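Local coordinates for protein chloramphenicol acetyltransferase (Bacteroides thetaiotaomicron, PDB 2I9D) that probably transfers an acetyl group from acetyl-CoA to a hydroxyl of chloramphenicol, and assembles as a trimer, at residues L54-A59 with L149-D154; F101-P106 with D123-D128. All blocks are in the same frame, centred on the assembly; numbering follows the deposited sequence.

Interaction 1 (L54-A59 with L149-D154)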
loop_
_atom_site.group_PDB
_atom_site.type_symbol
_atom_site.label_atom_id
_atom_site.label_comp_id
_atom_site.label_asym_id
_atom_site.label_seq_id
_atom_site.Cartn_x
_atom_site.Cartn_y
_atom_site.Cartn_z
ATOM N N LEU A 54 -4.630 -16.615 -17.299
ATOM C CA LEU A 54 -5.559 -17.600 -16.775
ATOM C C LEU A 54 -4.895 -18.599 -15.845
ATOM O O LEU A 54 -5.555 -19.143 -14.946
ATOM C CB LEU A 54 -6.325 -18.308 -17.921
ATOM C CG LEU A 54 -7.300 -17.378 -18.670
ATOM C CD1 LEU A 54 -7.865 -18.050 -19.929
ATOM C CD2 LEU A 54 -8.408 -16.857 -17.739
ATOM N N HIS A 55 -3.596 -18.831 -16.038
ATOM C CA HIS A 55 -2.837 -19.676 -15.107
ATOM C C HIS A 55 -2.715 -19.057 -13.709
ATOM O O HIS A 55 -2.943 -19.732 -12.725
ATOM C CB HIS A 55 -1.449 -20.017 -15.663
ATOM C CG HIS A 55 -1.438 -21.181 -16.599
ATOM N ND1 HIS A 55 -0.874 -22.402 -16.268
ATOM C CD2 HIS A 55 -1.916 -21.314 -17.862
ATOM C CE1 HIS A 55 -1.007 -23.234 -17.286
ATOM N NE2 HIS A 55 -1.636 -22.599 -18.263
ATOM N N TYR A 56 -2.347 -17.780 -13.613
ATOM C CA TYR A 56 -2.287 -17.149 -12.292
ATOM C C TYR A 56 -3.650 -16.755 -11.736
ATOM O O TYR A 56 -3.836 -16.743 -10.520
ATOM C CB TYR A 56 -1.236 -16.027 -12.190
ATOM C CG TYR A 56 -1.453 -14.757 -12.988
ATOM C CD1 TYR A 56 -2.455 -13.819 -12.632
ATOM C CD2 TYR A 56 -0.607 -14.444 -14.047
ATOM C CE1 TYR A 56 -2.616 -12.623 -13.360
ATOM C CE2 TYR A 56 -0.759 -13.252 -14.775
ATOM C CZ TYR A 56 -1.749 -12.355 -14.421
ATOM O OH TYR A 56 -1.878 -11.199 -15.147
ATOM N N LEU A 57 -4.610 -16.505 -12.629
ATOM C CA LEU A 57 -5.977 -16.238 -12.204
ATOM C C LEU A 57 -6.532 -17.472 -11.491
ATOM O O LEU A 57 -7.153 -17.374 -10.410
ATOM C CB LEU A 57 -6.859 -15.823 -13.392
ATOM C CG LEU A 57 -8.197 -15.147 -13.050
ATOM C CD1 LEU A 57 -7.925 -13.742 -12.498
ATOM C CD2 LEU A 57 -9.147 -15.048 -14.281
ATOM N N TYR A 58 -6.289 -18.634 -12.086
ATOM C CA TYR A 58 -6.686 -19.886 -11.465
ATOM C C TYR A 58 -6.008 -20.105 -10.106
ATOM O O TYR A 58 -6.677 -20.457 -9.118
ATOM C CB TYR A 58 -6.390 -21.077 -12.390
ATOM C CG TYR A 58 -6.763 -22.385 -11.748
ATOM C CD1 TYR A 58 -8.095 -22.716 -11.556
ATOM C CD2 TYR A 58 -5.792 -23.260 -11.276
ATOM C CE1 TYR A 58 -8.469 -23.904 -10.948
ATOM C CE2 TYR A 58 -6.155 -24.470 -10.662
ATOM C CZ TYR A 58 -7.506 -24.771 -10.501
ATOM O OH TYR A 58 -7.909 -25.949 -9.906
ATOM N N ALA A 59 -4.685 -19.912 -10.079
ATOM C CA ALA A 59 -3.887 -20.082 -8.856
ATOM C C ALA A 59 -4.469 -19.275 -7.709
ATOM O O ALA A 59 -4.619 -19.784 -6.593
ATOM C CB ALA A 59 -2.431 -19.695 -9.102
ATOM N N LEU A 149 -9.820 -9.656 -9.336
ATOM C CA LEU A 149 -8.417 -9.467 -9.593
ATOM C C LEU A 149 -8.267 -8.622 -10.835
ATOM O O LEU A 149 -8.884 -8.885 -11.874
ATOM C CB LEU A 149 -7.643 -10.800 -9.690
ATOM C CG LEU A 149 -6.121 -10.673 -9.907
ATOM C CD1 LEU A 149 -5.376 -11.825 -9.259
ATOM C CD2 LEU A 149 -5.777 -10.607 -11.425
ATOM N N SER A 150 -7.446 -7.594 -10.706
ATOM C CA SER A 150 -7.157 -6.687 -11.802
ATOM C C SER A 150 -5.681 -6.855 -12.234
ATOM O O SER A 150 -4.793 -6.747 -11.403
ATOM C CB SER A 150 -7.476 -5.258 -11.357
ATOM O OG SER A 150 -6.910 -4.353 -12.275
ATOM N N ALA A 151 -5.434 -7.158 -13.519
ATOM C CA ALA A 151 -4.062 -7.363 -14.018
ATOM C C ALA A 151 -3.445 -6.102 -14.575
ATOM O O ALA A 151 -4.101 -5.373 -15.317
ATOM C CB ALA A 151 -4.011 -8.465 -15.082
ATOM N N THR A 152 -2.177 -5.847 -14.239
ATOM C CA THR A 152 -1.428 -4.826 -14.927
ATOM C C THR A 152 -0.137 -5.467 -15.368
ATOM O O THR A 152 0.898 -5.309 -14.691
ATOM C CB THR A 152 -1.203 -3.488 -14.095
ATOM O OG1 THR A 152 -0.346 -3.738 -12.987
ATOM C CG2 THR A 152 -2.478 -3.012 -13.563
ATOM N N PRO A 153 -0.189 -6.197 -16.507
ATOM C CA PRO A 153 0.898 -7.073 -16.914
ATOM C C PRO A 153 2.157 -6.362 -17.339
ATOM O O PRO A 153 3.193 -7.016 -17.432
ATOM C CB PRO A 153 0.298 -7.879 -18.083
ATOM C CG PRO A 153 -0.750 -6.963 -18.664
ATOM C CD PRO A 153 -1.323 -6.254 -17.460
ATOM N N ASP A 154 2.066 -5.053 -17.583
ATOM C CA ASP A 154 3.210 -4.224 -17.988
ATOM C C ASP A 154 3.781 -3.346 -16.856
ATOM O O ASP A 154 4.630 -2.470 -17.108
ATOM C CB ASP A 154 2.832 -3.319 -19.176
ATOM C CG ASP A 154 2.419 -4.114 -20.418
ATOM O OD1 ASP A 154 3.079 -5.128 -20.741
ATOM O OD2 ASP A 154 1.427 -3.719 -21.065
#
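Leu57 and Leu149 meet through their methyl groups, and this pair is the dense part of the contact between helix 52-66 and strand 146-151. Leu57 CD1 lies 3.9 Å from Leu149 CD2 and 4.1 Å from Leu149 CB, so one methyl of the helix residue rests against both the branch and the root of the strand residue. The two side chains run past each other in opposite senses. On the helix, CG of Leu57 is turned anti to its own N (chi1 -164°), which carries the methyls over to the strand although the CB bond does not aim there. Met88 of strand 87-93 touches both leucines.

One residue back on the helix, Tyr56 reaches further along the strand. Its ring edge takes Leu149 CD2 close to the ring plane, with CE1 4.2 Å from that methyl. A chi1 of 67° sets CG between N and C of its own residue and sends the ring toward Ala151, where OH comes to 3.5 Å from Ala151 CB. Phe52 meets the same tyrosine edge-to-face, and Leu216 of helix 202-216 packs on it.

Beyond Ala151 the contact thins out. The CB bond of Thr152 leads away from the helix, and Pro153 and Asp154 are exposed and hardly engaged with it; Thr152 and Asp154 pack on Gly202 and Ser206 of the second subunit.

The helix segment and the strand run nearly antiparallel, at 155°, with their axes 10.6 Å apart at closest approach. No hydrogen bond or salt bridge crosses between them, so helix and sheet are held here by shape and apolar burial, and Ala151 offers the tyrosine hydroxyl only a methyl.

Interaction 2 (F101-P106 with D123-D128)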
loop_
_atom_site.group_PDB
_atom_site.type_symbol
_atom_site.label_atom_id
_atom_site.label_comp_id
_atom_site.label_asym_id
_atom_site.label_seq_id
_atom_site.Cartn_x
_atom_site.Cartn_y
_atom_site.Cartn_z
ATOM N N PHE A 101 -13.779 -4.472 -19.667
ATOM C CA PHE A 101 -15.098 -4.869 -19.246
ATOM C C PHE A 101 -14.938 -5.932 -18.159
ATOM O O PHE A 101 -14.272 -6.963 -18.369
ATOM C CB PHE A 101 -15.907 -5.355 -20.479
ATOM C CG PHE A 101 -17.272 -5.872 -20.153
ATOM C CD1 PHE A 101 -18.328 -4.990 -19.913
ATOM C CD2 PHE A 101 -17.504 -7.254 -20.074
ATOM C CE1 PHE A 101 -19.609 -5.469 -19.592
ATOM C CE2 PHE A 101 -18.790 -7.750 -19.777
ATOM C CZ PHE A 101 -19.842 -6.852 -19.521
ATOM N N THR A 102 -15.524 -5.679 -16.991
ATOM C CA THR A 102 -15.480 -6.655 -15.905
ATOM C C THR A 102 -16.456 -7.803 -16.143
ATOM O O THR A 102 -17.623 -7.583 -16.498
ATOM C CB THR A 102 -15.784 -6.003 -14.547
ATOM O OG1 THR A 102 -14.898 -4.905 -14.347
ATOM C CG2 THR A 102 -15.650 -6.992 -13.385
ATOM N N THR A 103 -15.977 -9.025 -15.918
ATOM C CA THR A 103 -16.810 -10.216 -16.084
ATOM C C THR A 103 -16.485 -11.331 -15.089
ATOM O O THR A 103 -15.438 -11.309 -14.434
ATOM C CB THR A 103 -16.788 -10.713 -17.565
ATOM O OG1 THR A 103 -17.939 -11.540 -17.811
ATOM C CG2 THR A 103 -15.486 -11.451 -17.895
ATOM N N ARG A 104 -17.403 -12.290 -14.982
ATOM C CA ARG A 104 -17.338 -13.376 -13.989
ATOM C C ARG A 104 -16.777 -14.691 -14.568
ATOM O O ARG A 104 -17.154 -15.098 -15.665
ATOM C CB ARG A 104 -18.719 -13.621 -13.387
ATOM C CG ARG A 104 -18.741 -14.613 -12.207
ATOM C CD ARG A 104 -20.139 -14.651 -11.521
ATOM N NE ARG A 104 -20.191 -15.695 -10.502
ATOM C CZ ARG A 104 -20.888 -15.630 -9.361
ATOM N NH1 ARG A 104 -21.612 -14.557 -9.048
ATOM N NH2 ARG A 104 -20.837 -16.642 -8.511
ATOM N N PHE A 105 -15.890 -15.340 -13.810
ATOM C CA PHE A 105 -15.323 -16.635 -14.177
ATOM C C PHE A 105 -15.649 -17.622 -13.061
ATOM O O PHE A 105 -15.292 -17.388 -11.904
ATOM C CB PHE A 105 -13.787 -16.565 -14.385
ATOM C CG PHE A 105 -13.365 -15.586 -15.440
ATOM C CD1 PHE A 105 -13.181 -16.003 -16.767
ATOM C CD2 PHE A 105 -13.178 -14.228 -15.120
ATOM C CE1 PHE A 105 -12.801 -15.090 -17.769
ATOM C CE2 PHE A 105 -12.810 -13.310 -16.110
ATOM C CZ PHE A 105 -12.606 -13.737 -17.431
ATOM N N PRO A 106 -16.355 -18.716 -13.392
ATOM C CA PRO A 106 -16.657 -19.702 -12.338
ATOM C C PRO A 106 -15.424 -20.507 -11.952
ATOM O O PRO A 106 -14.604 -20.847 -12.809
ATOM C CB PRO A 106 -17.718 -20.614 -12.991
ATOM C CG PRO A 106 -17.401 -20.537 -14.492
ATOM C CD PRO A 106 -16.938 -19.081 -14.700
ATOM N N ASP A 123 -13.544 -14.869 -25.115
ATOM C CA ASP A 123 -13.951 -14.769 -26.522
ATOM C C ASP A 123 -15.336 -14.125 -26.697
ATOM O O ASP A 123 -15.550 -13.387 -27.658
ATOM C CB ASP A 123 -13.899 -16.145 -27.225
ATOM C CG ASP A 123 -12.464 -16.667 -27.402
ATOM O OD1 ASP A 123 -11.507 -15.830 -27.482
ATOM O OD2 ASP A 123 -12.299 -17.922 -27.458
ATOM N N ALA A 124 -16.255 -14.401 -25.770
ATOM C CA ALA A 124 -17.603 -13.799 -25.799
ATOM C C ALA A 124 -17.695 -12.343 -25.275
ATOM O O ALA A 124 -18.745 -11.700 -25.417
ATOM C CB ALA A 124 -18.600 -14.689 -25.046
ATOM N N ILE A 125 -16.620 -11.823 -24.679
ATOM C CA ILE A 125 -16.638 -10.465 -24.148
ATOM C C ILE A 125 -17.113 -9.414 -25.178
ATOM O O ILE A 125 -16.627 -9.385 -26.312
ATOM C CB ILE A 125 -15.285 -10.087 -23.499
ATOM C CG1 ILE A 125 -15.278 -10.570 -22.056
ATOM C CG2 ILE A 125 -15.055 -8.581 -23.515
ATOM C CD1 ILE A 125 -14.268 -9.910 -21.213
ATOM N N PRO A 126 -18.082 -8.558 -24.777
ATOM C CA PRO A 126 -18.642 -7.556 -25.684
ATOM C C PRO A 126 -17.609 -6.514 -26.135
ATOM O O PRO A 126 -16.705 -6.191 -25.366
ATOM C CB PRO A 126 -19.762 -6.891 -24.847
ATOM C CG PRO A 126 -19.529 -7.242 -23.498
ATOM C CD PRO A 126 -18.719 -8.516 -23.451
ATOM N N GLU A 127 -17.759 -5.983 -27.350
ATOM C CA GLU A 127 -16.785 -5.018 -27.902
ATOM C C GLU A 127 -16.791 -3.725 -27.104
ATOM O O GLU A 127 -15.752 -3.083 -26.935
ATOM C CB GLU A 127 -17.088 -4.670 -29.374
ATOM C CG GLU A 127 -17.492 -5.841 -30.274
ATOM C CD GLU A 127 -16.292 -6.574 -30.874
ATOM O OE1 GLU A 127 -15.245 -5.906 -31.107
ATOM O OE2 GLU A 127 -16.400 -7.812 -31.118
ATOM N N ASP A 128 -17.980 -3.321 -26.672
ATOM C CA ASP A 128 -18.156 -2.146 -25.845
ATOM C C ASP A 128 -18.993 -2.605 -24.669
ATOM O O ASP A 128 -19.585 -3.685 -24.704
ATOM C CB ASP A 128 -18.865 -1.022 -26.603
ATOM C CG ASP A 128 -18.393 0.375 -26.152
ATOM O OD1 ASP A 128 -17.419 0.456 -25.345
ATOM O OD2 ASP A 128 -18.997 1.389 -26.597
#
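Strand 100-105, the outermost strand of the six-stranded sheet within this chain, is met here by the loop that leaves helix 111-124, and a proline-on-phenylalanine CH-pi contact joins them. Pro126 CG sits over the centre of the Phe101 ring, 3.9 Å from the centroid and 13° off the ring normal. Its neighbour CD lies on the same face, out past the CD2-CE2 bond, 3.8 Å from Phe101 CE2, and the two side chains cross at about a right angle. Ile125 uses the same ring differently: its CD1 lies at the edge, near the ring plane, 4.3 Å from Phe101 CD2. That methyl also packs 3.9 Å from Thr103 CG2, two residues along the strand. With chi1 at 177°, Phe101 swings its ring out from the strand to where the proline can lie on it. An alanine here is likely to leave Pro126 without its aromatic platform and to take one wall from beside Ile125 CD1.

Ile92 of strand 87-93 and Ile94 also touch Ile125, while Ile121 of helix 111-124 packs on Thr103, so the loop continues the helix's apolar cover over strand 100-105.

Overall arrangement
Interaction 1 is a core contact and interaction 2 a surface one, with centres about 15 Å apart; both engage the same six-stranded sheet. The first lays helix 52-66 against strand 146-151, inside the sheet, while the second brings the loop after helix 111-124 to strand 100-105, the outermost within this chain. They meet directly, where Leu57 CD2 lies 4.2 Å from Phe105 CD2. Along the chain, interaction 2 is nested within the loop that interaction 1 closes. Neither has a hydrogen bond across it. Buried leucine methyls dominate the core contact, whereas at the surface an exposed proline lies over an aromatic face.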